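Local atomic coordinates of cellulose 1,4-beta-cellobiosidase (PDB entry 4JJJ), a protein that probably hydrolyses cellulose to release cellobiose, this chain being the family 48 glycoside hydrolase catalytic domain of a longer cellulase that also carries a family 2 carbohydrate-binding module. Residues Ile106-Asn111 and Phe268-Lys273; Lys273-Cys278 and Ala377-Lys382. The protein carries 1 engineered substitution. All coordinates share one frame; numbering follows the deposited sequence.

Contacts 1 and 2 lie about 9 Å apart, centre to centre, and run on from each other along the chain, sharing Lys273. Both join the long loop between helix 250-263 and strand 302-306 to another part of the catalytic domain. Contact 1 is buried, reaches the loop that follows helix 71-83, and lines the glycan pocket. Its chemistry is a salt bridge, a backbone N-H to a tyrosine hydroxyl, two waters and sugar hydroxyls. Contact 2 is only partly buried and reaches the end of strand 376-378. It relies on one asparagine amide hydrogen-bonded to backbone atoms, beside a disulfide. Asp269 connects the two: its OD1 is 2.9 Å from Asn379 ND2, a probable hydrogen bond.

Contact 1 of 2, residues Ile106-Asn111 and Phe268-Lys273. With BGC (beta-D-glucopyranose), chain D; BGC (beta-D-glucopyranose), chain B.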
loop_
_atom_site.group_PDB
_atom_site.type_symbol
_atom_site.label_atom_id
_atom_site.label_comp_id
_atom_site.label_asym_id
_atom_site.label_seq_id
_atom_site.Cartn_x
_atom_site.Cartn_y
_atom_site.Cartn_z
ATOM N N ILE A 106 -20.869 -9.764 -2.055
ATOM C CA ILE A 106 -20.381 -10.746 -3.017
ATOM C C ILE A 106 -19.318 -11.538 -2.272
ATOM O O ILE A 106 -18.377 -10.926 -1.707
ATOM C CB ILE A 106 -19.767 -10.057 -4.264
ATOM C CG1 ILE A 106 -20.810 -9.298 -5.082
ATOM C CG2 ILE A 106 -19.042 -11.067 -5.100
ATOM C CD1 ILE A 106 -20.239 -8.330 -6.081
ATOM N N PRO A 107 -19.385 -12.847 -2.241
ATOM C CA PRO A 107 -18.318 -13.565 -1.508
ATOM C C PRO A 107 -17.021 -13.565 -2.237
ATOM O O PRO A 107 -16.979 -13.639 -3.464
ATOM C CB PRO A 107 -18.872 -15.004 -1.434
ATOM C CG PRO A 107 -19.728 -15.086 -2.602
ATOM C CD PRO A 107 -20.417 -13.807 -2.745
ATOM N N GLU A 108 -15.916 -13.460 -1.525
ATOM C CA GLU A 108 -14.638 -13.740 -2.145
ATOM C C GLU A 108 -14.558 -15.238 -2.390
ATOM O O GLU A 108 -15.164 -16.031 -1.691
ATOM C CB GLU A 108 -13.472 -13.249 -1.268
ATOM C CG GLU A 108 -13.629 -11.718 -1.068
ATOM C CD GLU A 108 -12.534 -10.994 -0.261
ATOM O OE1 GLU A 108 -11.470 -11.727 -0.035
ATOM O OE2 GLU A 108 -12.802 -9.753 0.102
ATOM N N GLN A 109 -13.840 -15.629 -3.419
ATOM C CA GLN A 109 -13.749 -17.057 -3.746
ATOM C C GLN A 109 -12.344 -17.569 -3.448
ATOM O O GLN A 109 -11.313 -16.814 -3.512
ATOM C CB GLN A 109 -14.138 -17.243 -5.219
ATOM C CG GLN A 109 -15.464 -16.691 -5.629
ATOM C CD GLN A 109 -16.585 -17.619 -5.198
ATOM O OE1 GLN A 109 -16.323 -18.744 -4.730
ATOM N NE2 GLN A 109 -17.805 -17.107 -5.186
ATOM N N PRO A 110 -12.179 -18.872 -3.263
ATOM C CA PRO A 110 -10.825 -19.364 -2.895
ATOM C C PRO A 110 -9.738 -19.327 -3.977
ATOM O O PRO A 110 -8.515 -19.270 -3.637
ATOM C CB PRO A 110 -11.092 -20.791 -2.473
ATOM C CG PRO A 110 -12.538 -21.073 -2.550
ATOM C CD PRO A 110 -13.247 -19.871 -3.078
ATOM N N ASN A 111 -10.144 -19.315 -5.251
ATOM C CA ASN A 111 -9.222 -19.167 -6.345
ATOM C C ASN A 111 -9.908 -18.397 -7.466
ATOM O O ASN A 111 -11.104 -18.086 -7.428
ATOM C CB ASN A 111 -8.679 -20.535 -6.798
ATOM C CG ASN A 111 -7.314 -20.498 -7.405
ATOM O OD1 ASN A 111 -6.746 -19.403 -7.667
ATOM N ND2 ASN A 111 -6.678 -21.674 -7.602
ATOM N N PHE A 268 -13.325 -0.018 8.865
ATOM C CA PHE A 268 -14.628 -0.735 8.905
ATOM C C PHE A 268 -14.572 -2.072 8.217
ATOM O O PHE A 268 -13.930 -2.208 7.175
ATOM C CB PHE A 268 -15.750 0.139 8.381
ATOM C CG PHE A 268 -16.068 1.219 9.298
ATOM C CD1 PHE A 268 -15.259 2.352 9.311
ATOM C CD2 PHE A 268 -17.091 1.130 10.229
ATOM C CE1 PHE A 268 -15.483 3.372 10.217
ATOM C CE2 PHE A 268 -17.326 2.154 11.123
ATOM C CZ PHE A 268 -16.528 3.291 11.134
ATOM N N ASP A 269 -15.353 -3.022 8.707
ATOM C CA ASP A 269 -15.553 -4.287 7.990
ATOM C C ASP A 269 -15.999 -3.997 6.528
ATOM O O ASP A 269 -16.723 -3.036 6.278
ATOM C CB ASP A 269 -16.647 -5.098 8.716
ATOM C CG ASP A 269 -16.898 -6.439 8.071
ATOM O OD1 ASP A 269 -16.124 -7.384 8.373
ATOM O OD2 ASP A 269 -17.861 -6.522 7.290
ATOM N N LYS A 270 -15.637 -4.895 5.613
ATOM C CA LYS A 270 -15.924 -4.701 4.230
ATOM C C LYS A 270 -17.392 -4.325 4.010
ATOM O O LYS A 270 -17.692 -3.422 3.245
ATOM C CB LYS A 270 -15.556 -5.917 3.462
ATOM C CG LYS A 270 -15.585 -5.829 1.968
ATOM C CD LYS A 270 -15.261 -7.149 1.243
ATOM C CE LYS A 270 -15.350 -7.001 -0.261
ATOM N NZ LYS A 270 -14.983 -8.275 -0.901
ATOM N N TYR A 271 -18.286 -5.146 4.582
ATOM C CA TYR A 271 -19.698 -4.927 4.401
ATOM C C TYR A 271 -20.368 -4.426 5.688
ATOM O O TYR A 271 -21.591 -4.632 5.919
ATOM C CB TYR A 271 -20.374 -6.197 3.875
ATOM C CG TYR A 271 -19.992 -6.505 2.462
ATOM C CD1 TYR A 271 -20.507 -5.763 1.428
ATOM C CD2 TYR A 271 -19.048 -7.548 2.192
ATOM C CE1 TYR A 271 -20.093 -6.019 0.084
ATOM C CE2 TYR A 271 -18.640 -7.799 0.878
ATOM C CZ TYR A 271 -19.179 -7.003 -0.141
ATOM O OH TYR A 271 -18.753 -7.339 -1.447
ATOM N N PHE A 272 -19.639 -3.664 6.471
ATOM C CA PHE A 272 -20.087 -3.037 7.674
ATOM C C PHE A 272 -20.777 -4.058 8.616
ATOM O O PHE A 272 -21.723 -3.692 9.279
ATOM C CB PHE A 272 -20.986 -1.818 7.346
ATOM C CG PHE A 272 -20.240 -0.702 6.636
ATOM C CD1 PHE A 272 -19.506 0.226 7.366
ATOM C CD2 PHE A 272 -20.255 -0.616 5.224
ATOM C CE1 PHE A 272 -18.759 1.157 6.643
ATOM C CE2 PHE A 272 -19.539 0.352 4.538
ATOM C CZ PHE A 272 -18.747 1.214 5.275
ATOM N N LYS A 273 -20.283 -5.271 8.624
ATOM C CA LYS A 273 -20.748 -6.231 9.647
ATOM C C LYS A 273 -20.265 -5.852 10.987
ATOM O O LYS A 273 -19.181 -5.284 11.196
ATOM C CB LYS A 273 -20.198 -7.576 9.389
ATOM C CG LYS A 273 -20.574 -8.243 8.113
ATOM C CD LYS A 273 -21.957 -8.744 8.028
ATOM C CE LYS A 273 -22.039 -10.013 7.160
ATOM N NZ LYS A 273 -23.488 -10.394 7.186
HETATM C C2 BGC D . -17.728 -4.997 -7.235
HETATM C C3 BGC D . -18.998 -4.158 -7.305
HETATM C C4 BGC D . -19.838 -4.359 -6.017
HETATM C C5 BGC D . -18.952 -4.082 -4.799
HETATM C C6 BGC D . -19.683 -4.425 -3.457
HETATM C C1 BGC D . -16.946 -4.603 -5.984
HETATM O O2 BGC D . -16.973 -4.687 -8.390
HETATM O O3 BGC D . -19.742 -4.601 -8.464
HETATM O O4 BGC D . -20.901 -3.409 -5.953
HETATM O O5 BGC D . -17.796 -4.924 -4.873
HETATM O O6 BGC D . -19.959 -5.820 -3.332
HETATM C C2 BGC B . -13.122 -6.007 -3.500
HETATM C C3 BGC B . -14.436 -6.205 -4.227
HETATM C C4 BGC B . -14.808 -5.012 -5.089
HETATM C C5 BGC B . -13.660 -4.577 -5.961
HETATM C C6 BGC B . -13.848 -3.309 -6.707
HETATM C C1 BGC B . -12.042 -5.585 -4.527
HETATM O O2 BGC B . -12.708 -7.150 -2.763
HETATM O O3 BGC B . -15.492 -6.468 -3.263
HETATM O O4 BGC B . -15.907 -5.487 -5.939
HETATM O O5 BGC B . -12.452 -4.385 -5.161
HETATM O O6 BGC B . -12.767 -3.040 -7.580
HETATM O O HOH W 1 -16.659 -10.643 0.549
HETATM O O HOH W 2 -16.265 -9.732 -2.998
#
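Lys270 and Glu108 form a salt bridge beside the bound sugar. The two side chains come from opposite directions, and Lys270 NZ lies 2.8 Å from Glu108 OE2, on its anti lone pair. The lysine is extended, with CG anti to the backbone N (chi1 -171°), which carries NZ across to the other loop. Lys270 NZ also donates to O2 of the chain B glucose at 3.1 Å, and weakly to its O3. Tyr271 OH donates to O6 of the chain D glucose at 2.7 Å, with O6 at the ring edge. The same hydroxyl accepts from Ile106 N at 3.3 Å. Two waters join the loops, each donating to Ile106 O and accepting from Lys270 NZ. Five acceptors thus share the three hydrogens of NZ. Ile106 CD1 packs 4.0 Å from C4 of the chain D glucose. A phenylalanine in place of Tyr271 would probably leave Ile106 N and the sugar O6 without this shared partner. Asp269 OD2 accepts from Tyr271 N, an Asx turn, and from Lys273 N on the opposite face of its plane, bracing the type I turn Asp269-Phe272. Lys270 and Tyr271 thus both donate to sugar hydroxyls, and Glu108 probably offsets the lysine charge.

Contact 2 of 2, residues Lys273-Cys278 and Ala377-Lys382; sequences KKIGNC and ATNSWK
The backbones come closest at Cys278 and Asn379, whose CA atoms are 6.1 Å apart, where a loop passes the end of strand 376-378. An ST turn starts at the strand's last residue: Thr378 OG1 accepts from Ser380 N at 3.0 Å. The strand belongs to a four-stranded antiparallel sheet, and its neighbour 398-401 also touches Ile275 and Asn379 through Met398. Asn379 carries the contact. Its CG is anti to the backbone N (chi1 -163°), and this torsion takes the amide into the curve of residues 274-278. Asn379 OD1 accepts from Gly276 N at 2.9 Å. The bond is fairly straight (156° at the hydrogen), and the donor stands 25° out of the carbonyl plane. Asn379 ND2 donates weakly to Lys274 O and has its second partner in Asp269. Both ends of the amide are therefore engaged, which fixes its rotation.

Apolar atoms pack around the amide. Ile275 meets it obliquely with the end of its longer branch, CD1, lying 3.6 Å from Asn379 ND2. Cys278 CB touches the amide too. Its sulfur is bonded to Cys284, which ties this part of the loop to a later part of the same loop. Gly276 has backbone angles at which a side chain would collide with the preceding carbonyl. Asn379 O is buried with no polar partner, and Cys278 CB sits 3.5 Å from it. Two waters bridge the segments. One accepts from Trp381 N and donates to Cys278 O. The other accepts from Cys278 N and donates to Asn379 OD1 at 2.8 Å, a second donor to that oxygen.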
loop_
_atom_site.group_PDB
_atom_site.type_symbol
_atom_site.label_atom_id
_atom_site.label_comp_id
_atom_site.label_asym_id
_atom_site.label_seq_id
_atom_site.Cartn_x
_atom_site.Cartn_y
_atom_site.Cartn_z
ATOM N N LYS A 273 -20.283 -5.271 8.624
ATOM C CA LYS A 273 -20.748 -6.231 9.647
ATOM C C LYS A 273 -20.265 -5.852 10.987
ATOM O O LYS A 273 -19.181 -5.284 11.196
ATOM C CB LYS A 273 -20.198 -7.576 9.389
ATOM C CG LYS A 273 -20.574 -8.243 8.113
ATOM C CD LYS A 273 -21.957 -8.744 8.028
ATOM C CE LYS A 273 -22.039 -10.013 7.160
ATOM N NZ LYS A 273 -23.488 -10.394 7.186
ATOM N N LYS A 274 -21.012 -6.265 12.003
ATOM C CA LYS A 274 -20.512 -6.095 13.332
ATOM C C LYS A 274 -19.205 -6.865 13.507
ATOM O O LYS A 274 -19.055 -8.040 13.093
ATOM C CB LYS A 274 -21.504 -6.693 14.309
ATOM C CG LYS A 274 -21.154 -6.589 15.795
ATOM C CD LYS A 274 -22.334 -7.180 16.606
ATOM C CE LYS A 274 -22.102 -7.098 18.097
ATOM N NZ LYS A 274 -22.314 -5.727 18.647
ATOM N N ILE A 275 -18.245 -6.223 14.148
ATOM C CA ILE A 275 -16.992 -6.905 14.432
ATOM C C ILE A 275 -17.066 -7.916 15.525
ATOM O O ILE A 275 -17.636 -7.657 16.616
ATOM C CB ILE A 275 -15.871 -5.918 14.818
ATOM C CG1 ILE A 275 -15.703 -4.830 13.759
ATOM C CG2 ILE A 275 -14.605 -6.709 15.164
ATOM C CD1 ILE A 275 -15.202 -5.321 12.430
ATOM N N GLY A 276 -16.557 -9.094 15.256
ATOM C CA GLY A 276 -16.269 -10.051 16.307
ATOM C C GLY A 276 -17.059 -11.326 16.138
ATOM O O GLY A 276 -18.256 -11.277 16.045
ATOM N N ASN A 277 -16.329 -12.426 16.138
ATOM C CA ASN A 277 -16.890 -13.783 15.942
ATOM C C ASN A 277 -17.888 -13.772 14.779
ATOM O O ASN A 277 -19.005 -14.289 14.819
ATOM C CB ASN A 277 -17.479 -14.238 17.256
ATOM C CG ASN A 277 -16.409 -14.252 18.372
ATOM O OD1 ASN A 277 -15.392 -14.841 18.216
ATOM N ND2 ASN A 277 -16.609 -13.482 19.428
ATOM N N CYS A 278 -17.462 -13.137 13.676
ATOM C CA CYS A 278 -18.344 -12.851 12.565
ATOM C C CYS A 278 -18.183 -14.013 11.639
ATOM O O CYS A 278 -17.435 -13.951 10.616
ATOM C CB CYS A 278 -17.935 -11.540 11.896
ATOM S SG CYS A 278 -19.047 -10.950 10.599
ATOM N N ALA A 377 -4.966 -9.726 11.306
ATOM C CA ALA A 377 -6.196 -10.386 11.681
ATOM C C ALA A 377 -7.315 -9.897 10.774
ATOM O O ALA A 377 -7.294 -8.863 10.124
ATOM C CB ALA A 377 -6.576 -10.010 13.122
ATOM N N THR A 378 -8.364 -10.726 10.706
ATOM C CA THR A 378 -9.523 -10.418 9.891
ATOM C C THR A 378 -10.886 -10.704 10.515
ATOM O O THR A 378 -11.023 -11.672 11.353
ATOM C CB THR A 378 -9.489 -11.210 8.527
ATOM O OG1 THR A 378 -10.587 -10.772 7.724
ATOM C CG2 THR A 378 -9.557 -12.651 8.753
ATOM N N ASN A 379 -11.842 -9.842 10.183
ATOM C CA ASN A 379 -13.261 -10.083 10.601
ATOM C C ASN A 379 -14.034 -10.976 9.587
ATOM O O ASN A 379 -15.229 -11.211 9.750
ATOM C CB ASN A 379 -14.028 -8.754 10.763
ATOM C CG ASN A 379 -15.312 -8.924 11.562
ATOM O OD1 ASN A 379 -15.266 -9.435 12.638
ATOM N ND2 ASN A 379 -16.370 -8.438 11.071
ATOM N N SER A 380 -13.419 -11.300 8.471
ATOM C CA SER A 380 -14.072 -12.107 7.424
ATOM C C SER A 380 -13.123 -13.178 6.978
ATOM O O SER A 380 -12.279 -13.003 6.075
ATOM C CB SER A 380 -14.468 -11.272 6.256
ATOM O OG SER A 380 -15.215 -11.982 5.247
ATOM N N TRP A 381 -13.196 -14.375 7.622
ATOM C CA TRP A 381 -12.331 -15.429 7.218
ATOM C C TRP A 381 -12.507 -15.807 5.717
ATOM O O TRP A 381 -13.601 -16.113 5.272
ATOM C CB TRP A 381 -12.564 -16.656 8.154
ATOM C CG TRP A 381 -11.453 -17.612 8.129
ATOM C CD1 TRP A 381 -11.506 -18.894 7.639
ATOM C CD2 TRP A 381 -10.101 -17.426 8.587
ATOM N NE1 TRP A 381 -10.262 -19.473 7.724
ATOM C CE2 TRP A 381 -9.389 -18.585 8.300
ATOM C CE3 TRP A 381 -9.424 -16.367 9.202
ATOM C CZ2 TRP A 381 -8.026 -18.737 8.636
ATOM C CZ3 TRP A 381 -8.108 -16.493 9.532
ATOM C CH2 TRP A 381 -7.405 -17.691 9.253
ATOM N N LYS A 382 -11.386 -15.863 5.012
ATOM C CA LYS A 382 -11.286 -16.227 3.619
ATOM C C LYS A 382 -12.077 -15.242 2.788
ATOM O O LYS A 382 -12.450 -15.510 1.596
ATOM C CB LYS A 382 -11.713 -17.658 3.385
ATOM C CG LYS A 382 -10.633 -18.588 3.903
ATOM C CD LYS A 382 -11.152 -19.985 3.834
ATOM C CE LYS A 382 -10.062 -20.917 4.302
ATOM N NZ LYS A 382 -10.585 -22.327 4.284
HETATM O O HOH W 3 -15.173 -15.242 9.404
HETATM O O HOH W 4 -14.752 -12.065 13.421
#